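Local coordinates for hypoxanthine-guanine-xanthine phosphoribosyltransferase (Tritrichomonas foetus, PDB 1HGX), which catalyses transfer of the phosphoribosyl group of 5-phospho-alpha-D-ribose 1-diphosphate onto hypoxanthine, guanine or xanthine, salvaging host purines for the parasite, at residues Ala28-Glu33 / Ile145-Phe150; Val41-Leu46 / Lys87-Asn92; Glu102-Thr107 / Tyr160-His165. All blocks are in the same frame, centred on the assembly; numbering follows the deposited sequence.

Overall arrangement
From the N terminus, after strand 10-15 the chain forms helix 17-35, which supplies Ala28-Glu33, and passes straight on into strand 41-45. Contact 2 closes the shorter loop when Lys87-Asn92, at and beyond the end of strand 84-87, packs against strand 41-45. This loop is nested in the larger one closed by contact 1, where Ile145-Phe150 comes back to the helix. Contact 3 opens after contact 2 is complete, at Glu102-Thr107, and ends at Tyr160-His165, so it crosses contact 1. All three reach the large mixed sheet. Contact 1 joins a helix to it, contact 2 lays a loop on it, and contact 3 brings its edge strand 104-105 against the loop after strand 157-158, beside the bound GMP; Ile105 also packs on Ile145 of contact 1.

Contact 1: residues Ala28-Glu33 / Ile145-Phe150; sequences AAELTE and IDYCGF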
loop_
_atom_site.group_PDB
_atom_site.type_symbol
_atom_site.label_atom_id
_atom_site.label_comp_id
_atom_site.label_asym_id
_atom_site.label_seq_id
_atom_site.Cartn_x
_atom_site.Cartn_y
_atom_site.Cartn_z
ATOM N N ALA A 28 14.060 4.877 7.896
ATOM C CA ALA A 28 14.586 4.411 6.615
ATOM C C ALA A 28 16.115 4.347 6.656
ATOM O O ALA A 28 16.712 3.403 6.145
ATOM C CB ALA A 28 14.111 5.319 5.487
ATOM N N ALA A 29 16.737 5.327 7.306
ATOM C CA ALA A 29 18.191 5.366 7.429
ATOM C C ALA A 29 18.649 4.191 8.270
ATOM O O ALA A 29 19.629 3.515 7.951
ATOM C CB ALA A 29 18.621 6.664 8.086
ATOM N N GLU A 30 17.919 3.941 9.349
ATOM C CA GLU A 30 18.247 2.848 10.245
ATOM C C GLU A 30 18.087 1.492 9.562
ATOM O O GLU A 30 18.943 0.614 9.693
ATOM C CB GLU A 30 17.362 2.919 11.481
ATOM C CG GLU A 30 18.144 2.714 12.752
ATOM C CD GLU A 30 17.269 2.381 13.938
ATOM O OE1 GLU A 30 16.198 3.015 14.093
ATOM O OE2 GLU A 30 17.658 1.482 14.716
ATOM N N LEU A 31 17.004 1.338 8.809
ATOM C CA LEU A 31 16.733 0.097 8.091
ATOM C C LEU A 31 17.796 -0.188 7.035
ATOM O O LEU A 31 18.236 -1.327 6.887
ATOM C CB LEU A 31 15.355 0.153 7.433
ATOM C CG LEU A 31 14.175 0.263 8.400
ATOM C CD1 LEU A 31 12.868 0.453 7.635
ATOM C CD2 LEU A 31 14.118 -0.976 9.271
ATOM N N THR A 32 18.203 0.848 6.301
ATOM C CA THR A 32 19.216 0.718 5.250
ATOM C C THR A 32 20.519 0.123 5.794
ATOM O O THR A 32 21.151 -0.726 5.162
ATOM C CB THR A 32 19.499 2.086 4.606
ATOM O OG1 THR A 32 18.290 2.595 4.033
ATOM C CG2 THR A 32 20.550 1.954 3.516
ATOM N N GLU A 33 20.883 0.559 6.991
ATOM C CA GLU A 33 22.077 0.102 7.675
ATOM C C GLU A 33 22.119 -1.433 7.681
ATOM O O GLU A 33 23.092 -2.045 7.246
ATOM C CB GLU A 33 22.025 0.614 9.114
ATOM C CG GLU A 33 23.364 0.872 9.757
ATOM C CD GLU A 33 23.908 2.257 9.449
ATOM O OE1 GLU A 33 23.109 3.154 9.086
ATOM O OE2 GLU A 33 25.138 2.452 9.585
ATOM N N ILE A 145 10.395 -5.539 19.657
ATOM C CA ILE A 145 10.168 -4.498 18.647
ATOM C C ILE A 145 11.521 -3.907 18.295
ATOM O O ILE A 145 12.137 -3.239 19.116
ATOM C CB ILE A 145 9.248 -3.391 19.199
ATOM C CG1 ILE A 145 7.915 -4.007 19.627
ATOM C CG2 ILE A 145 9.054 -2.279 18.165
ATOM C CD1 ILE A 145 6.993 -3.046 20.344
ATOM N N ASP A 146 12.007 -4.186 17.090
ATOM C CA ASP A 146 13.310 -3.695 16.680
ATOM C C ASP A 146 13.324 -2.254 16.212
ATOM O O ASP A 146 14.302 -1.552 16.426
ATOM C CB ASP A 146 13.892 -4.605 15.616
ATOM C CG ASP A 146 13.836 -6.042 16.027
ATOM O OD1 ASP A 146 14.739 -6.472 16.766
ATOM O OD2 ASP A 146 12.853 -6.723 15.666
ATOM N N TYR A 147 12.260 -1.821 15.542
ATOM C CA TYR A 147 12.178 -0.450 15.056
ATOM C C TYR A 147 10.790 0.027 15.411
ATOM O O TYR A 147 9.826 -0.683 15.178
ATOM C CB TYR A 147 12.357 -0.403 13.541
ATOM C CG TYR A 147 13.579 -1.125 13.055
ATOM C CD1 TYR A 147 14.839 -0.518 13.098
ATOM C CD2 TYR A 147 13.487 -2.437 12.585
ATOM C CE1 TYR A 147 15.980 -1.208 12.693
ATOM C CE2 TYR A 147 14.615 -3.136 12.177
ATOM C CZ TYR A 147 15.860 -2.520 12.236
ATOM O OH TYR A 147 16.979 -3.221 11.860
ATOM N N CYS A 148 10.693 1.219 15.981
ATOM C CA CYS A 148 9.406 1.772 16.382
ATOM C C CYS A 148 9.376 3.261 16.113
ATOM O O CYS A 148 10.314 3.975 16.468
ATOM C CB CYS A 148 9.145 1.500 17.870
ATOM S SG CYS A 148 7.611 2.207 18.544
ATOM N N GLY A 149 8.328 3.715 15.434
ATOM C CA GLY A 149 8.193 5.127 15.133
ATOM C C GLY A 149 7.919 5.990 16.357
ATOM O O GLY A 149 8.729 6.849 16.705
ATOM N N PHE A 150 6.804 5.732 17.038
ATOM C CA PHE A 150 6.396 6.517 18.202
ATOM C C PHE A 150 5.720 5.672 19.283
ATOM O O PHE A 150 5.056 4.668 18.992
ATOM C CB PHE A 150 5.344 7.567 17.802
ATOM C CG PHE A 150 5.688 8.378 16.583
ATOM C CD1 PHE A 150 6.492 9.508 16.682
ATOM C CD2 PHE A 150 5.165 8.036 15.344
ATOM C CE1 PHE A 150 6.763 10.291 15.559
ATOM C CE2 PHE A 150 5.430 8.807 14.223
ATOM C CZ PHE A 150 6.231 9.937 14.332
HETATM O O HOH W 1 15.515 0.865 16.392
#
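Helix 17-35 packs on the large mixed sheet through Leu31 and Tyr147, the latter on strand 147-152. CD2 of Leu31 stands almost squarely over the tyrosine ring, 3.5 Å from the Tyr147 centroid and 6° off the normal, a CH-pi contact at the ring centre. The methyl is therefore nearly equidistant from the ring carbons, with Leu31 CD2 3.7 Å from Tyr147 CE2. Tyr147 gets its ring to the helix by setting CG anti to its own carbonyl carbon (chi1 -51°).

This is a helix covering one face of the sheet in the alpha/beta core of a type I phosphoribosyltransferase, and Leu27, Phe34 and Tyr35 of the same helix also touch Tyr147. Backbone bonds to Val128 and Thr130 hold the tyrosine's strand in the sheet.

Glu30 comes in at the ring edge instead. Its carboxylate carbon lies in the ring plane, the carboxylate is turned 70° against the ring, and Glu30 OE2 is 3.8 Å from Tyr147 CE1. A water bridges the exposed side, donating to both segments, with the water oxygen 2.8 Å from Glu30 OE2 and 2.7 Å from Asp146 O.

Contact 2: residues Val41-Leu46 / Lys87-Asn92; sequences VMICVL and KDLKTN
Strand 41-45 and the irregular segment Lys87-Asn92 run past each other in opposite directions, with the CA atoms of Val41 and Thr91 7.9 Å apart and those of Ile43 and Leu89 8.3 Å apart, a spacing filled by side chains. Alternate residues of the strand, Val41 and Ile43, turn toward the loop, as do Leu89 and Thr91 toward the strand.

Ile43 and Leu89 make the larger meeting, crossing at about a right angle. Both leucine methyls are used: Leu89 CD1 lies 3.7 Å from Ile43 CD1, while Leu89 CD2 sits 3.9 Å from Ile43 CG1 and is also close to Ile43 CG2. Leu118 of helix 109-119 touches both residues, so the pair lies where the loop, the sheet and that helix converge.

Val41 and Thr91 reach toward each other tip to tip, with Val41 CG2 3.9 Å from Thr91 CG2. Thr91 sets OG1 beside its backbone N (chi1 -48°), which leaves CG2 on the opposite side from N, facing the valine, and lets OG1 bond Asp67 OD2 on strand 65-72. Asp67 OD1 also accepts from Lys90 N, so one carboxylate holds the loop at two points.

Within the loop, Asp88 OD1 accepts from Leu89 N at 2.8 Å, on its anti side and tilted 29° out of the carboxylate plane, and makes a salt bridge with Arg121. Contact 2 thus joins loop to strand by apolar packing of aliphatic carbons; the polar bonds that position Leu89 and Thr91 come from the loop itself and from Asp67.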
loop_
_atom_site.group_PDB
_atom_site.type_symbol
_atom_site.label_atom_id
_atom_site.label_comp_id
_atom_site.label_asym_id
_atom_site.label_seq_id
_atom_site.Cartn_x
_atom_site.Cartn_y
_atom_site.Cartn_z
ATOM N N VAL A 41 12.547 -9.529 2.431
ATOM C CA VAL A 41 11.134 -9.602 2.111
ATOM C C VAL A 41 10.525 -8.646 3.152
ATOM O O VAL A 41 10.645 -8.862 4.359
ATOM C CB VAL A 41 10.564 -11.026 2.308
ATOM C CG1 VAL A 41 9.069 -11.037 2.009
ATOM C CG2 VAL A 41 11.280 -12.011 1.392
ATOM N N MET A 42 9.944 -7.553 2.683
ATOM C CA MET A 42 9.337 -6.559 3.564
ATOM C C MET A 42 7.848 -6.826 3.565
ATOM O O MET A 42 7.168 -6.570 2.575
ATOM C CB MET A 42 9.571 -5.159 3.009
ATOM C CG MET A 42 10.984 -4.894 2.601
ATOM S SD MET A 42 11.896 -4.313 3.979
ATOM C CE MET A 42 11.380 -2.718 3.961
ATOM N N ILE A 43 7.341 -7.302 4.686
ATOM C CA ILE A 43 5.939 -7.636 4.809
ATOM C C ILE A 43 5.101 -6.507 5.361
ATOM O O ILE A 43 5.396 -5.964 6.418
ATOM C CB ILE A 43 5.757 -8.862 5.715
ATOM C CG1 ILE A 43 6.546 -10.045 5.150
ATOM C CG2 ILE A 43 4.275 -9.189 5.879
ATOM C CD1 ILE A 43 6.548 -11.234 6.058
ATOM N N CYS A 44 4.052 -6.154 4.638
ATOM C CA CYS A 44 3.153 -5.119 5.097
ATOM C C CYS A 44 1.886 -5.806 5.619
ATOM O O CYS A 44 1.277 -6.632 4.916
ATOM C CB CYS A 44 2.788 -4.181 3.946
ATOM S SG CYS A 44 1.487 -2.997 4.333
ATOM N N VAL A 45 1.520 -5.519 6.863
ATOM C CA VAL A 45 0.302 -6.087 7.432
ATOM C C VAL A 45 -0.816 -5.097 7.074
ATOM O O VAL A 45 -0.920 -4.007 7.649
ATOM C CB VAL A 45 0.418 -6.276 8.966
ATOM C CG1 VAL A 45 -0.872 -6.894 9.518
ATOM C CG2 VAL A 45 1.652 -7.155 9.312
ATOM N N LEU A 46 -1.608 -5.467 6.073
ATOM C CA LEU A 46 -2.698 -4.624 5.577
ATOM C C LEU A 46 -3.850 -4.591 6.564
ATOM O O LEU A 46 -4.040 -5.553 7.304
ATOM C CB LEU A 46 -3.186 -5.151 4.237
ATOM C CG LEU A 46 -2.157 -5.125 3.112
ATOM C CD1 LEU A 46 -2.606 -6.041 1.996
ATOM C CD2 LEU A 46 -1.965 -3.704 2.623
ATOM N N LYS A 87 -5.131 -13.710 3.988
ATOM C CA LYS A 87 -4.268 -13.650 2.825
ATOM C C LYS A 87 -2.855 -13.877 3.328
ATOM O O LYS A 87 -2.326 -13.087 4.102
ATOM C CB LYS A 87 -4.414 -12.293 2.131
ATOM C CG LYS A 87 -3.668 -12.162 0.819
ATOM C CD LYS A 87 -2.233 -11.730 1.036
ATOM C CE LYS A 87 -1.528 -11.523 -0.280
ATOM N NZ LYS A 87 -0.080 -11.773 -0.122
ATOM N N ASP A 88 -2.298 -15.023 2.965
ATOM C CA ASP A 88 -0.957 -15.395 3.376
ATOM C C ASP A 88 0.069 -14.886 2.352
ATOM O O ASP A 88 -0.288 -14.445 1.262
ATOM C CB ASP A 88 -0.890 -16.923 3.517
ATOM C CG ASP A 88 0.078 -17.379 4.598
ATOM O OD1 ASP A 88 0.940 -16.587 5.019
ATOM O OD2 ASP A 88 -0.024 -18.544 5.028
ATOM N N LEU A 89 1.344 -14.974 2.708
ATOM C CA LEU A 89 2.439 -14.530 1.855
ATOM C C LEU A 89 2.515 -15.292 0.540
ATOM O O LEU A 89 2.128 -16.458 0.462
ATOM C CB LEU A 89 3.770 -14.719 2.577
ATOM C CG LEU A 89 4.008 -14.032 3.923
ATOM C CD1 LEU A 89 5.414 -14.380 4.403
ATOM C CD2 LEU A 89 3.844 -12.529 3.795
ATOM N N LYS A 90 3.020 -14.621 -0.487
ATOM C CA LYS A 90 3.205 -15.238 -1.794
ATOM C C LYS A 90 4.624 -15.806 -1.823
ATOM O O LYS A 90 4.892 -16.838 -2.439
ATOM C CB LYS A 90 3.028 -14.196 -2.903
ATOM N N THR A 91 5.514 -15.146 -1.092
ATOM C CA THR A 91 6.924 -15.507 -1.015
ATOM C C THR A 91 7.269 -16.602 -0.015
ATOM O O THR A 91 6.729 -16.646 1.094
ATOM C CB THR A 91 7.758 -14.267 -0.640
ATOM O OG1 THR A 91 7.365 -13.174 -1.478
ATOM C CG2 THR A 91 9.248 -14.533 -0.824
ATOM N N ASN A 92 8.150 -17.505 -0.428
ATOM C CA ASN A 92 8.623 -18.553 0.462
ATOM C C ASN A 92 9.743 -17.819 1.194
ATOM O O ASN A 92 10.714 -17.404 0.563
ATOM C CB ASN A 92 9.192 -19.735 -0.329
ATOM C CG ASN A 92 9.850 -20.788 0.569
ATOM O OD1 ASN A 92 10.001 -20.593 1.776
ATOM N ND2 ASN A 92 10.264 -21.896 -0.026
#

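Contact 3: residues Glu102-Thr107 / Tyr160-His165; sequences EDIIDT and YGFDFH. With 5GP (guanosine-5'-monophosphate), chain C.
Phe162 reaches across to Asp103 and Ile104 with its ring, and the bound GMP lies beside the same side chain. At the root of the side chain, Phe162 CB is 3.7 Å from N2 of the guanine. CG keeps close to that amino group, and CD1 touches both N2 and C2 of the base, which the ring meets obliquely. Farther out, Phe162 CE1 runs against Ile104 CG2 at 3.5 Å and also packs on Asp103 CB. At the tip, CZ meets the backbone: Asp103 O lies at the ring edge, near its plane, 3.5 Å from Phe162 CZ.

Ile104 CG2 has a second neighbour in the ribose, 3.4 Å from C2' of GMP. Asp103 sets its CG between the backbone N and carbonyl carbon (chi1 51°), which brings OD1 to the sugar; GMP O2' donates to Asp103 OD1 at 2.8 Å. The same oxygen accepts from Ile104 N, on the anti side and 27° out of the carboxylate plane, so two bonds grip it.

Beyond the sugar, Asp106 N and Thr107 N give their hydrogens to phosphate oxygens O1P and O3P, and Thr107 OG1 is 2.6 Å from O3P of GMP. Gly108 N and Thr110 OG1 also hydrogen-bond the nucleotide. An acidic pair, Glu102 and Asp103, leading into a phosphate-binding loop is the PRPP-binding motif of type I phosphoribosyltransferases.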
loop_
_atom_site.group_PDB
_atom_site.type_symbol
_atom_site.label_atom_id
_atom_site.label_comp_id
_atom_site.label_asym_id
_atom_site.label_seq_id
_atom_site.Cartn_x
_atom_site.Cartn_y
_atom_site.Cartn_z
ATOM N N GLU A 102 4.231 -3.199 10.704
ATOM C CA GLU A 102 2.928 -3.107 11.351
ATOM C C GLU A 102 2.564 -1.661 11.704
ATOM O O GLU A 102 3.431 -0.782 11.737
ATOM C CB GLU A 102 2.953 -3.994 12.618
ATOM C CG GLU A 102 1.686 -3.982 13.478
ATOM C CD GLU A 102 0.453 -4.550 12.771
ATOM O OE1 GLU A 102 -0.023 -3.954 11.781
ATOM O OE2 GLU A 102 -0.061 -5.589 13.226
ATOM N N ASP A 103 1.272 -1.414 11.925
ATOM C CA ASP A 103 0.803 -0.083 12.280
ATOM C C ASP A 103 0.905 0.250 13.774
ATOM O O ASP A 103 1.523 1.248 14.143
ATOM C CB ASP A 103 -0.612 0.211 11.713
ATOM C CG ASP A 103 -1.665 -0.875 12.035
ATOM O OD1 ASP A 103 -1.455 -1.762 12.887
ATOM O OD2 ASP A 103 -2.747 -0.817 11.412
ATOM N N ILE A 104 0.339 -0.597 14.629
ATOM C CA ILE A 104 0.385 -0.360 16.064
ATOM C C ILE A 104 0.303 -1.673 16.836
ATOM O O ILE A 104 -0.366 -2.619 16.415
ATOM C CB ILE A 104 -0.758 0.596 16.516
ATOM C CG1 ILE A 104 -0.622 0.961 18.000
ATOM C CG2 ILE A 104 -2.118 -0.029 16.256
ATOM C CD1 ILE A 104 -1.547 2.076 18.414
ATOM N N ILE A 105 1.073 -1.752 17.914
ATOM C CA ILE A 105 1.084 -2.925 18.775
ATOM C C ILE A 105 0.419 -2.509 20.085
ATOM O O ILE A 105 0.865 -1.569 20.749
ATOM C CB ILE A 105 2.515 -3.437 19.003
ATOM C CG1 ILE A 105 3.056 -4.005 17.680
ATOM C CG2 ILE A 105 2.545 -4.503 20.107
ATOM C CD1 ILE A 105 4.468 -4.515 17.751
ATOM N N ASP A 106 -0.701 -3.156 20.389
ATOM C CA ASP A 106 -1.469 -2.872 21.590
ATOM C C ASP A 106 -1.096 -3.874 22.691
ATOM O O ASP A 106 -0.133 -3.655 23.418
ATOM C CB ASP A 106 -2.963 -2.929 21.248
ATOM C CG ASP A 106 -3.852 -2.403 22.363
ATOM O OD1 ASP A 106 -3.381 -2.187 23.501
ATOM O OD2 ASP A 106 -5.054 -2.212 22.088
ATOM N N THR A 107 -1.835 -4.976 22.815
ATOM C CA THR A 107 -1.526 -5.964 23.845
ATOM C C THR A 107 -0.397 -6.883 23.405
ATOM O O THR A 107 0.169 -7.615 24.220
ATOM C CB THR A 107 -2.738 -6.841 24.172
ATOM O OG1 THR A 107 -3.051 -7.662 23.041
ATOM C CG2 THR A 107 -3.945 -5.980 24.528
ATOM N N TYR A 160 -3.665 8.742 9.457
ATOM C CA TYR A 160 -2.509 8.200 8.742
ATOM C C TYR A 160 -2.568 6.674 8.639
ATOM O O TYR A 160 -1.643 5.967 9.049
ATOM C CB TYR A 160 -1.216 8.650 9.444
ATOM C CG TYR A 160 0.041 8.339 8.665
ATOM C CD1 TYR A 160 0.263 8.903 7.408
ATOM C CD2 TYR A 160 1.004 7.465 9.179
ATOM C CE1 TYR A 160 1.421 8.601 6.680
ATOM C CE2 TYR A 160 2.151 7.161 8.465
ATOM C CZ TYR A 160 2.352 7.729 7.221
ATOM O OH TYR A 160 3.501 7.431 6.539
ATOM N N GLY A 161 -3.664 6.171 8.090
ATOM C CA GLY A 161 -3.828 4.739 7.968
ATOM C C GLY A 161 -4.722 4.138 9.040
ATOM O O GLY A 161 -5.371 3.121 8.786
ATOM N N PHE A 162 -4.729 4.720 10.243
ATOM C CA PHE A 162 -5.569 4.221 11.343
ATOM C C PHE A 162 -7.005 4.674 11.115
ATOM O O PHE A 162 -7.262 5.873 10.990
ATOM C CB PHE A 162 -5.106 4.773 12.694
ATOM C CG PHE A 162 -3.757 4.288 13.125
ATOM C CD1 PHE A 162 -3.561 2.958 13.471
ATOM C CD2 PHE A 162 -2.683 5.162 13.203
ATOM C CE1 PHE A 162 -2.312 2.508 13.889
ATOM C CE2 PHE A 162 -1.428 4.717 13.623
ATOM C CZ PHE A 162 -1.242 3.388 13.965
ATOM N N ASP A 163 -7.935 3.724 11.075
ATOM C CA ASP A 163 -9.344 4.039 10.853
ATOM C C ASP A 163 -10.222 3.662 12.033
ATOM O O ASP A 163 -9.801 2.949 12.947
ATOM C CB ASP A 163 -9.877 3.273 9.630
ATOM C CG ASP A 163 -10.219 1.817 9.953
ATOM O OD1 ASP A 163 -9.292 0.986 10.040
ATOM O OD2 ASP A 163 -11.417 1.504 10.143
ATOM N N PHE A 164 -11.464 4.120 11.967
ATOM C CA PHE A 164 -12.498 3.794 12.938
ATOM C C PHE A 164 -13.742 3.674 12.066
ATOM O O PHE A 164 -14.179 4.657 11.469
ATOM C CB PHE A 164 -12.704 4.895 13.979
ATOM C CG PHE A 164 -13.890 4.650 14.873
ATOM C CD1 PHE A 164 -13.845 3.658 15.849
ATOM C CD2 PHE A 164 -15.070 5.359 14.692
ATOM C CE1 PHE A 164 -14.969 3.370 16.631
ATOM C CE2 PHE A 164 -16.198 5.081 15.462
ATOM C CZ PHE A 164 -16.148 4.084 16.430
ATOM N N HIS A 165 -14.270 2.461 11.935
ATOM C CA HIS A 165 -15.456 2.224 11.107
ATOM C C HIS A 165 -15.237 2.659 9.668
ATOM O O HIS A 165 -16.109 3.277 9.053
ATOM C CB HIS A 165 -16.687 2.922 11.692
ATOM C CG HIS A 165 -17.217 2.264 12.925
ATOM N ND1 HIS A 165 -18.110 2.882 13.776
ATOM C CD2 HIS A 165 -16.964 1.046 13.463
ATOM C CE1 HIS A 165 -18.379 2.073 14.787
ATOM N NE2 HIS A 165 -17.697 0.954 14.619
HETATM P P 5GP C . -2.968 -6.311 19.775
HETATM O O1P 5GP C . -1.576 -5.824 19.887
HETATM O O2P 5GP C . -3.049 -7.678 19.255
HETATM O O3P 5GP C . -3.715 -6.078 21.025
HETATM O "O5'" 5GP C . -3.682 -5.309 18.819
HETATM C "C5'" 5GP C . -3.104 -4.707 17.669
HETATM C "C4'" 5GP C . -4.122 -4.701 16.601
HETATM O "O4'" 5GP C . -5.253 -3.864 16.896
HETATM C "C3'" 5GP C . -3.555 -4.208 15.306
HETATM O "O3'" 5GP C . -4.354 -4.818 14.298
HETATM C "C2'" 5GP C . -3.901 -2.774 15.400
HETATM O "O2'" 5GP C . -3.957 -2.203 14.102
HETATM C "C1'" 5GP C . -5.268 -2.696 16.082
HETATM N N9 5GP C . -5.330 -1.481 16.983
HETATM C C8 5GP C . -4.792 -1.376 18.257
HETATM N N7 5GP C . -4.928 -0.194 18.804
HETATM C C5 5GP C . -5.585 0.574 17.839
HETATM C C6 5GP C . -5.882 1.974 17.844
HETATM O O6 5GP C . -5.765 2.762 18.782
HETATM N N1 5GP C . -6.355 2.426 16.619
HETATM C C2 5GP C . -6.543 1.619 15.501
HETATM N N2 5GP C . -7.117 2.184 14.438
HETATM N N3 5GP C . -6.297 0.285 15.497
HETATM C C4 5GP C . -5.787 -0.177 16.691
#